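Local coordinates for Glyco_hydro_cc domain-containing protein (PDB 6UAV) that probably cleaves internal beta-1,3 linkages of glucans, as a family GH128 (subgroup II) endo-beta-1,3-glucanase, at residues Y223-T231 and S237-R245; R77-V88 and V114-T125. All coordinates share one frame; numbering follows the deposited sequence.

Contact 1. Residues Y223-T231 and S237-R245; sequences YAWFTGRMT and SSLLDAEGR
The indole of Trp-225 presents its N-H edge to Ser-237, NE1 donating to Ser-237 O over 2.9 Å. That oxygen lies only 1° out of the ring plane and is met on a lone pair. Tryptophan suits the site because its one polar atom is used here while the rest of the ring packs against apolar neighbours. With CG anti to the backbone N (chi1 -177°) the indole is carried toward 237-245. Leu-239 slants across the five-membered end of the indole, CD2 lying 3.6 Å from Trp-225 CD1. In return Ser-237 OG donates to Phe-226 O at 2.6 Å; a small hydroxyl suits a site this close to the main chain. A cis peptide joins Phe-226 to Thr-227, whose CB sits over the centre of the phenyl ring. Beyond it, Leu-240 N reaches Gly-228 O at 2.8 Å, and Ser-238 OG accepts from Met-230 N at 3.0 Å while also bonding Asp-233.

Arg-229 sends out an extended chain whose guanidinium has Leu-240 CB over one face and carbonyls along its edge. NE meets Asp-241 O at 2.7 Å in a nearly straight bond (166°). NH1 reaches Ala-242 O at 3.2 Å from above the carbonyl plane, opposite Arg-245 N, which closes a type II turn on the same oxygen. NH2 is salt-bridged to Asp-17.

The contact thus folds the loop after the last barrel strand, 220-225, back on itself, with Leu-249 of helix 248-255 against Trp-225 and Leu-239, and Met-207 of helix 200-216 also touching the indole.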
loop_
_atom_site.group_PDB
_atom_site.type_symbol
_atom_site.label_atom_id
_atom_site.label_comp_id
_atom_site.label_asym_id
_atom_site.label_seq_id
_atom_site.Cartn_x
_atom_site.Cartn_y
_atom_site.Cartn_z
ATOM N N TYR A 223 -2.602 -2.581 -6.146
ATOM C CA TYR A 223 -2.320 -1.155 -5.939
ATOM C C TYR A 223 -3.460 -0.546 -5.137
ATOM O O TYR A 223 -4.553 -1.054 -5.144
ATOM C CB TYR A 223 -2.094 -0.410 -7.267
ATOM C CG TYR A 223 -3.183 -0.573 -8.294
ATOM C CD1 TYR A 223 -4.348 0.169 -8.223
ATOM C CD2 TYR A 223 -3.092 -1.508 -9.293
ATOM C CE1 TYR A 223 -5.340 0.087 -9.177
ATOM C CE2 TYR A 223 -4.115 -1.670 -10.211
ATOM C CZ TYR A 223 -5.268 -0.915 -10.121
ATOM O OH TYR A 223 -6.319 -1.045 -10.980
ATOM N N ALA A 224 -3.163 0.596 -4.539
ATOM C CA ALA A 224 -4.153 1.300 -3.744
ATOM C C ALA A 224 -3.998 2.792 -3.936
ATOM O O ALA A 224 -2.932 3.355 -3.652
ATOM C CB ALA A 224 -3.979 0.927 -2.315
ATOM N N TRP A 225 -5.101 3.383 -4.365
ATOM C CA TRP A 225 -5.167 4.840 -4.573
ATOM C C TRP A 225 -5.197 5.567 -3.231
ATOM O O TRP A 225 -5.988 5.184 -2.309
ATOM C CB TRP A 225 -6.373 5.201 -5.455
ATOM C CG TRP A 225 -6.473 6.659 -5.768
ATOM C CD1 TRP A 225 -7.134 7.630 -5.077
ATOM C CD2 TRP A 225 -5.804 7.319 -6.846
ATOM N NE1 TRP A 225 -6.951 8.853 -5.668
ATOM C CE2 TRP A 225 -6.150 8.684 -6.781
ATOM C CE3 TRP A 225 -5.010 6.861 -7.894
ATOM C CZ2 TRP A 225 -5.609 9.620 -7.661
ATOM C CZ3 TRP A 225 -4.552 7.775 -8.821
ATOM C CH2 TRP A 225 -4.828 9.134 -8.688
ATOM N N PHE A 226 -4.501 6.691 -3.168
ATOM C CA PHE A 226 -4.569 7.621 -2.021
ATOM C C PHE A 226 -5.431 8.818 -2.450
ATOM O O PHE A 226 -4.986 9.571 -3.312
ATOM C CB PHE A 226 -3.178 8.055 -1.574
ATOM C CG PHE A 226 -3.219 8.764 -0.261
ATOM C CD1 PHE A 226 -3.492 10.110 -0.236
ATOM C CD2 PHE A 226 -3.155 8.079 0.941
ATOM C CE1 PHE A 226 -3.607 10.788 0.953
ATOM C CE2 PHE A 226 -3.255 8.743 2.146
ATOM C CZ PHE A 226 -3.464 10.101 2.133
ATOM N N THR A 227 -6.656 8.990 -1.912
ATOM C CA THR A 227 -7.271 8.240 -0.814
ATOM C C THR A 227 -8.799 8.372 -0.856
ATOM O O THR A 227 -9.356 8.902 -1.844
ATOM C CB THR A 227 -6.781 8.762 0.546
ATOM O OG1 THR A 227 -7.273 8.007 1.664
ATOM C CG2 THR A 227 -7.141 10.225 0.743
ATOM N N GLY A 228 -9.494 7.879 0.173
ATOM C CA GLY A 228 -10.969 7.983 0.206
ATOM C C GLY A 228 -11.402 9.448 0.257
ATOM O O GLY A 228 -12.095 9.939 -0.615
ATOM N N ARG A 229 -10.993 10.147 1.285
ATOM C CA ARG A 229 -11.268 11.572 1.469
ATOM C C ARG A 229 -10.087 12.254 2.094
ATOM O O ARG A 229 -9.468 11.668 3.007
ATOM C CB ARG A 229 -12.378 11.800 2.511
ATOM C CG ARG A 229 -13.669 11.093 2.204
ATOM C CD ARG A 229 -14.657 11.368 3.325
ATOM N NE ARG A 229 -15.883 10.826 2.818
ATOM C CZ ARG A 229 -16.284 9.579 2.962
ATOM N NH1 ARG A 229 -17.419 9.211 2.390
ATOM N NH2 ARG A 229 -15.552 8.707 3.637
ATOM N N MET A 230 -9.832 13.473 1.676
ATOM C CA MET A 230 -8.908 14.390 2.390
ATOM C C MET A 230 -9.404 15.798 2.134
ATOM O O MET A 230 -10.070 16.034 1.128
ATOM C CB MET A 230 -7.461 14.266 1.877
ATOM C CG MET A 230 -7.306 14.519 0.395
ATOM S SD MET A 230 -5.639 14.190 -0.211
ATOM C CE MET A 230 -4.732 15.379 0.767
ATOM N N THR A 231 -9.089 16.677 3.060
ATOM C CA THR A 231 -9.411 18.115 2.996
ATOM C C THR A 231 -8.252 18.844 3.673
ATOM O O THR A 231 -7.791 18.381 4.719
ATOM C CB THR A 231 -10.738 18.426 3.714
ATOM O OG1 THR A 231 -11.091 19.737 3.303
ATOM C CG2 THR A 231 -10.640 18.414 5.221
ATOM N N SER A 237 -7.650 14.467 -5.157
ATOM C CA SER A 237 -7.253 13.058 -4.912
ATOM C C SER A 237 -8.363 12.221 -4.242
ATOM O O SER A 237 -8.264 10.995 -4.264
ATOM C CB SER A 237 -5.960 13.040 -4.092
ATOM O OG SER A 237 -5.141 11.947 -4.470
ATOM N N SER A 238 -9.431 12.839 -3.746
ATOM C CA SER A 238 -10.518 12.114 -3.014
ATOM C C SER A 238 -11.412 11.274 -3.951
ATOM O O SER A 238 -11.920 11.803 -4.975
ATOM C CB SER A 238 -11.380 13.065 -2.186
ATOM O OG SER A 238 -10.606 13.695 -1.162
ATOM N N LEU A 239 -11.686 10.026 -3.560
ATOM C CA LEU A 239 -12.631 9.132 -4.259
ATOM C C LEU A 239 -14.058 9.241 -3.690
ATOM O O LEU A 239 -14.983 8.834 -4.393
ATOM C CB LEU A 239 -12.176 7.695 -4.105
ATOM C CG LEU A 239 -10.785 7.335 -4.600
ATOM C CD1 LEU A 239 -10.498 5.912 -4.213
ATOM C CD2 LEU A 239 -10.627 7.507 -6.094
ATOM N N LEU A 240 -14.214 9.819 -2.507
ATOM C CA LEU A 240 -15.499 9.859 -1.746
ATOM C C LEU A 240 -15.775 11.300 -1.303
ATOM O O LEU A 240 -14.828 12.086 -1.076
ATOM C CB LEU A 240 -15.430 8.938 -0.524
ATOM C CG LEU A 240 -15.375 7.448 -0.844
ATOM C CD1 LEU A 240 -14.830 6.652 0.329
ATOM C CD2 LEU A 240 -16.730 6.911 -1.349
ATOM N N ASP A 241 -17.055 11.634 -1.138
ATOM C CA ASP A 241 -17.404 12.982 -0.592
ATOM C C ASP A 241 -18.349 12.736 0.590
ATOM O O ASP A 241 -17.835 12.338 1.670
ATOM C CB ASP A 241 -17.933 13.920 -1.665
ATOM C CG ASP A 241 -18.117 15.357 -1.189
ATOM O OD1 ASP A 241 -17.761 15.684 -0.020
ATOM O OD2 ASP A 241 -18.660 16.113 -1.943
ATOM N N ALA A 242 -19.659 12.921 0.418
ATOM C CA ALA A 242 -20.631 12.598 1.486
ATOM C C ALA A 242 -20.468 11.115 1.846
ATOM O O ALA A 242 -20.085 10.326 1.000
ATOM C CB ALA A 242 -22.055 12.900 1.021
ATOM N N GLU A 243 -20.866 10.720 3.050
ATOM C CA GLU A 243 -20.923 9.292 3.405
ATOM C C GLU A 243 -21.684 8.499 2.335
ATOM O O GLU A 243 -22.831 8.848 1.975
ATOM C CB GLU A 243 -21.483 9.110 4.803
ATOM C CG GLU A 243 -21.503 7.677 5.234
ATOM C CD GLU A 243 -21.809 7.495 6.701
ATOM O OE1 GLU A 243 -22.119 8.495 7.366
ATOM O OE2 GLU A 243 -21.843 6.334 7.103
ATOM N N GLY A 244 -21.030 7.460 1.829
ATOM C CA GLY A 244 -21.611 6.559 0.820
ATOM C C GLY A 244 -21.714 7.174 -0.583
ATOM O O GLY A 244 -22.391 6.550 -1.434
ATOM N N ARG A 245 -21.037 8.291 -0.854
ATOM C CA ARG A 245 -21.099 8.918 -2.195
ATOM C C ARG A 245 -19.713 9.042 -2.836
ATOM O O ARG A 245 -18.838 9.653 -2.216
ATOM C CB ARG A 245 -21.714 10.320 -2.150
ATOM C CG ARG A 245 -22.068 10.797 -3.553
ATOM C CD ARG A 245 -23.314 11.678 -3.720
ATOM N NE ARG A 245 -24.568 10.964 -3.458
ATOM C CZ ARG A 245 -25.607 11.458 -2.769
ATOM N NH1 ARG A 245 -25.575 12.682 -2.253
ATOM N NH2 ARG A 245 -26.674 10.703 -2.565
#

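Contact 2. Residues R77-V88 and V114-T125; sequences RYLLVINEPNLV and VKLVGPAMNWGT
Leu-80 and Val-117 run alongside each other in the same direction, with Leu-80 CD2 pressed to 3.5 Å from Val-117 CG1. Their branched side chains fill the same sheet face as Tyr-78, whose ring meets Trp-181 and Phe-221 inside the barrel. Leu-79 and Leu-116 occupy the other face. Between the parallel strands run backbone hydrogen bonds, such as Val-117 N to Leu-79 O at 2.9 Å. At Gly-118 a CB would collide with Val-81 O; here, just before the cis Pro-119, one water donates to both Val-81 O and Val-117 O.

These are neighbouring strands of a TIM barrel, joined by helix 95-112 in a beta-alpha-beta crossover. Past their C-terminal ends, Asn-122 ND2 gives Glu-84 OE2 a straight bond (3.0 Å, 177°) from above the carboxylate plane, the two planes 83° apart; OE2 also bonds His-160. Asn-83 and Glu-84 follow strand four as a consecutive pair, as in clan GH-A glycosidases, where such a Glu is the acid/base, so Glu-84 is probably that residue. The amide of Asn-86 has an N-H to donate, ND2 holding Asn-122 O at 2.9 Å, whereas its buried OD1 has no polar partner and faces Met-121 CE at 3.6 Å.

Both ends are more open to solvent. The aliphatic stem of Lys-115 lies against the Tyr-78 ring while its amine turns off elsewhere, and Thr-125 OG1 accepts from Val-88 N at 3.0 Å.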
loop_
_atom_site.group_PDB
_atom_site.type_symbol
_atom_site.label_atom_id
_atom_site.label_comp_id
_atom_site.label_asym_id
_atom_site.label_seq_id
_atom_site.Cartn_x
_atom_site.Cartn_y
_atom_site.Cartn_z
ATOM N N ARG A 77 -4.237 -13.559 3.400
ATOM C CA ARG A 77 -3.062 -14.268 2.849
ATOM C C ARG A 77 -1.832 -13.380 2.767
ATOM O O ARG A 77 -0.782 -13.888 2.417
ATOM C CB ARG A 77 -3.396 -14.860 1.485
ATOM C CG ARG A 77 -4.517 -15.901 1.496
ATOM C CD ARG A 77 -4.258 -17.117 2.369
ATOM N NE ARG A 77 -3.148 -17.899 1.834
ATOM C CZ ARG A 77 -2.332 -18.748 2.513
ATOM N NH1 ARG A 77 -1.401 -19.420 1.842
ATOM N NH2 ARG A 77 -2.461 -18.960 3.817
ATOM N N TYR A 78 -1.954 -12.098 3.075
ATOM C CA TYR A 78 -0.905 -11.060 2.923
ATOM C C TYR A 78 -0.881 -10.197 4.160
ATOM O O TYR A 78 -1.936 -9.977 4.754
ATOM C CB TYR A 78 -1.190 -10.215 1.676
ATOM C CG TYR A 78 -1.070 -11.049 0.432
ATOM C CD1 TYR A 78 0.163 -11.342 -0.112
ATOM C CD2 TYR A 78 -2.179 -11.541 -0.171
ATOM C CE1 TYR A 78 0.287 -12.155 -1.226
ATOM C CE2 TYR A 78 -2.079 -12.363 -1.286
ATOM C CZ TYR A 78 -0.849 -12.650 -1.816
ATOM O OH TYR A 78 -0.755 -13.447 -2.935
ATOM N N LEU A 79 0.316 -9.773 4.528
ATOM C CA LEU A 79 0.551 -8.831 5.622
ATOM C C LEU A 79 1.442 -7.718 5.097
ATOM O O LEU A 79 2.577 -7.997 4.707
ATOM C CB LEU A 79 1.193 -9.578 6.788
ATOM C CG LEU A 79 1.502 -8.714 8.006
ATOM C CD1 LEU A 79 0.197 -8.192 8.643
ATOM C CD2 LEU A 79 2.367 -9.478 9.029
ATOM N N LEU A 80 0.956 -6.487 5.131
ATOM C CA LEU A 80 1.758 -5.339 4.741
ATOM C C LEU A 80 2.660 -5.013 5.916
ATOM O O LEU A 80 2.191 -5.082 7.082
ATOM C CB LEU A 80 0.832 -4.162 4.472
ATOM C CG LEU A 80 -0.095 -4.359 3.278
ATOM C CD1 LEU A 80 -1.169 -3.262 3.300
ATOM C CD2 LEU A 80 0.678 -4.351 1.978
ATOM N N VAL A 81 3.915 -4.714 5.627
ATOM C CA VAL A 81 4.862 -4.397 6.719
ATOM C C VAL A 81 5.689 -3.164 6.400
ATOM O O VAL A 81 6.164 -3.011 5.251
ATOM C CB VAL A 81 5.720 -5.634 7.044
ATOM C CG1 VAL A 81 4.913 -6.809 7.541
ATOM C CG2 VAL A 81 6.615 -6.062 5.889
ATOM N N ILE A 82 5.904 -2.374 7.442
ATOM C CA ILE A 82 6.856 -1.238 7.518
ATOM C C ILE A 82 6.492 -0.105 6.546
ATOM O O ILE A 82 6.889 -0.136 5.376
ATOM C CB ILE A 82 8.328 -1.682 7.385
ATOM C CG1 ILE A 82 8.630 -2.901 8.291
ATOM C CG2 ILE A 82 9.159 -0.443 7.744
ATOM C CD1 ILE A 82 10.073 -3.181 8.618
ATOM N N ASN A 83 5.818 0.906 7.087
ATOM C CA ASN A 83 5.322 2.050 6.248
ATOM C C ASN A 83 6.391 3.125 6.074
ATOM O O ASN A 83 6.523 3.954 6.965
ATOM C CB ASN A 83 4.076 2.676 6.849
ATOM C CG ASN A 83 3.406 3.563 5.820
ATOM O OD1 ASN A 83 2.840 3.064 4.857
ATOM N ND2 ASN A 83 3.473 4.869 6.023
ATOM N N GLU A 84 7.111 3.136 4.955
ATOM C CA GLU A 84 8.092 4.203 4.632
ATOM C C GLU A 84 9.150 4.303 5.706
ATOM O O GLU A 84 9.284 5.316 6.398
ATOM C CB GLU A 84 7.331 5.514 4.413
ATOM C CG GLU A 84 6.506 5.459 3.116
ATOM C CD GLU A 84 5.989 6.821 2.676
ATOM O OE1 GLU A 84 6.331 7.834 3.357
ATOM O OE2 GLU A 84 5.265 6.858 1.701
ATOM N N PRO A 85 10.012 3.269 5.855
ATOM C CA PRO A 85 11.050 3.325 6.867
ATOM C C PRO A 85 12.047 4.449 6.684
ATOM O O PRO A 85 12.618 4.929 7.669
ATOM C CB PRO A 85 11.761 1.973 6.731
ATOM C CG PRO A 85 11.474 1.541 5.289
ATOM C CD PRO A 85 10.077 2.056 4.997
ATOM N N ASN A 86 12.282 4.850 5.433
ATOM C CA ASN A 86 13.270 5.909 5.130
ATOM C C ASN A 86 12.630 7.296 5.231
ATOM O O ASN A 86 13.254 8.221 4.752
ATOM C CB ASN A 86 13.947 5.640 3.802
ATOM C CG ASN A 86 13.024 5.601 2.600
ATOM O OD1 ASN A 86 11.887 5.129 2.729
ATOM N ND2 ASN A 86 13.561 6.021 1.449
ATOM N N LEU A 87 11.417 7.426 5.749
ATOM C CA LEU A 87 10.834 8.772 5.964
ATOM C C LEU A 87 10.821 8.970 7.485
ATOM O O LEU A 87 10.224 8.141 8.206
ATOM C CB LEU A 87 9.418 8.859 5.402
ATOM C CG LEU A 87 9.301 9.173 3.901
ATOM C CD1 LEU A 87 9.796 10.583 3.591
ATOM C CD2 LEU A 87 9.956 8.110 3.034
ATOM N N VAL A 88 11.385 10.067 7.947
ATOM C CA VAL A 88 11.466 10.296 9.415
ATOM C C VAL A 88 10.071 10.520 10.004
ATOM O O VAL A 88 9.867 10.164 11.209
ATOM C CB VAL A 88 12.377 11.486 9.668
ATOM C CG1 VAL A 88 12.353 11.811 11.136
ATOM C CG2 VAL A 88 13.790 11.225 9.150
ATOM N N VAL A 114 0.856 -16.086 6.095
ATOM C CA VAL A 114 0.716 -14.833 5.301
ATOM C C VAL A 114 2.031 -14.561 4.569
ATOM O O VAL A 114 3.110 -14.824 5.145
ATOM C CB VAL A 114 0.333 -13.623 6.166
ATOM C CG1 VAL A 114 -1.069 -13.784 6.756
ATOM C CG2 VAL A 114 1.352 -13.291 7.245
ATOM N N LYS A 115 1.952 -13.960 3.386
ATOM C CA LYS A 115 3.147 -13.520 2.618
ATOM C C LYS A 115 3.477 -12.127 3.138
ATOM O O LYS A 115 2.516 -11.372 3.568
ATOM C CB LYS A 115 2.817 -13.481 1.143
ATOM C CG LYS A 115 2.547 -14.798 0.460
ATOM C CD LYS A 115 3.595 -15.788 0.566
ATOM C CE LYS A 115 3.222 -17.066 -0.148
ATOM N NZ LYS A 115 4.242 -18.105 0.114
ATOM N N LEU A 116 4.737 -11.785 3.167
ATOM C CA LEU A 116 5.153 -10.470 3.663
ATOM C C LEU A 116 5.231 -9.523 2.463
ATOM O O LEU A 116 5.974 -9.784 1.538
ATOM C CB LEU A 116 6.479 -10.594 4.372
ATOM C CG LEU A 116 6.509 -11.492 5.600
ATOM C CD1 LEU A 116 7.908 -11.457 6.195
ATOM C CD2 LEU A 116 5.504 -11.047 6.678
ATOM N N VAL A 117 4.526 -8.394 2.558
ATOM C CA VAL A 117 4.483 -7.339 1.527
ATOM C C VAL A 117 5.119 -6.089 2.111
ATOM O O VAL A 117 4.475 -5.356 2.855
ATOM C CB VAL A 117 3.045 -7.135 1.059
ATOM C CG1 VAL A 117 2.990 -6.050 -0.016
ATOM C CG2 VAL A 117 2.449 -8.441 0.548
ATOM N N GLY A 118 6.335 -5.789 1.716
ATOM C CA GLY A 118 7.016 -4.607 2.255
ATOM C C GLY A 118 8.514 -4.870 2.300
ATOM O O GLY A 118 8.957 -5.912 1.854
ATOM N N PRO A 119 9.321 -3.970 2.869
ATOM C CA PRO A 119 8.875 -2.678 3.348
ATOM C C PRO A 119 8.257 -1.827 2.222
ATOM O O PRO A 119 8.587 -2.022 1.080
ATOM C CB PRO A 119 10.168 -2.060 3.923
ATOM C CG PRO A 119 11.032 -3.216 4.176
ATOM C CD PRO A 119 10.756 -4.145 3.024
ATOM N N ALA A 120 7.451 -0.858 2.622
ATOM C CA ALA A 120 6.814 0.113 1.692
ATOM C C ALA A 120 7.735 1.298 1.546
ATOM O O ALA A 120 7.903 2.087 2.517
ATOM C CB ALA A 120 5.456 0.519 2.186
ATOM N N MET A 121 8.363 1.396 0.374
ATOM C CA MET A 121 9.372 2.405 0.078
ATOM C C MET A 121 8.765 3.624 -0.622
ATOM O O MET A 121 7.670 3.565 -1.200
ATOM C CB MET A 121 10.501 1.785 -0.753
ATOM C CG MET A 121 11.142 0.542 -0.080
ATOM S SD MET A 121 11.708 0.814 1.653
ATOM C CE MET A 121 12.990 2.029 1.374
ATOM N N ASN A 122 9.515 4.713 -0.491
ATOM C CA ASN A 122 9.277 5.985 -1.211
ATOM C C ASN A 122 10.642 6.695 -1.306
ATOM O O ASN A 122 11.660 6.150 -0.784
ATOM C CB ASN A 122 8.164 6.770 -0.485
ATOM C CG ASN A 122 7.506 7.922 -1.237
ATOM O OD1 ASN A 122 8.018 8.432 -2.257
ATOM N ND2 ASN A 122 6.343 8.297 -0.737
ATOM N N TRP A 123 10.693 7.882 -1.911
ATOM C CA TRP A 123 11.884 8.741 -1.817
ATOM C C TRP A 123 11.861 9.375 -0.462
ATOM O O TRP A 123 10.794 9.864 -0.104
ATOM C CB TRP A 123 11.930 9.788 -2.934
ATOM C CG TRP A 123 13.330 10.282 -3.097
ATOM C CD1 TRP A 123 13.933 11.365 -2.554
ATOM C CD2 TRP A 123 14.335 9.551 -3.793
ATOM N NE1 TRP A 123 15.260 11.362 -2.885
ATOM C CE2 TRP A 123 15.533 10.254 -3.648
ATOM C CE3 TRP A 123 14.272 8.393 -4.574
ATOM C CZ2 TRP A 123 16.707 9.838 -4.265
ATOM C CZ3 TRP A 123 15.419 8.009 -5.218
ATOM C CH2 TRP A 123 16.619 8.676 -5.002
ATOM N N GLY A 124 12.986 9.332 0.263
ATOM C CA GLY A 124 12.974 9.505 1.710
ATOM C C GLY A 124 13.687 10.742 2.182
ATOM O O GLY A 124 14.212 11.535 1.354
ATOM N N THR A 125 13.653 10.857 3.494
ATOM C CA THR A 125 14.217 11.990 4.276
ATOM C C THR A 125 15.236 11.488 5.291
ATOM O O THR A 125 16.005 12.311 5.832
ATOM C CB THR A 125 13.101 12.806 4.915
ATOM O OG1 THR A 125 12.398 11.895 5.749
ATOM C CG2 THR A 125 12.204 13.435 3.870
HETATM O O HOH W 1 4.266 -2.559 3.074
#

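Contacts 1 and 2 belong to one closed eight-stranded sheet but lie apart on it: contact 2 pairs the fourth and fifth strands, while contact 1 follows the eighth. Their centres are about 22 Å apart, and their nearest atoms come within about 8 Å without touching. Both include loops beyond the C-terminal ends of strands, the end at which TIM-barrel enzymes keep their active sites. A glycerol, probably from the crystallisation liquor, is bound about 3 Å from the side chain of Asn-122 and may mark part of the glucan-binding pocket.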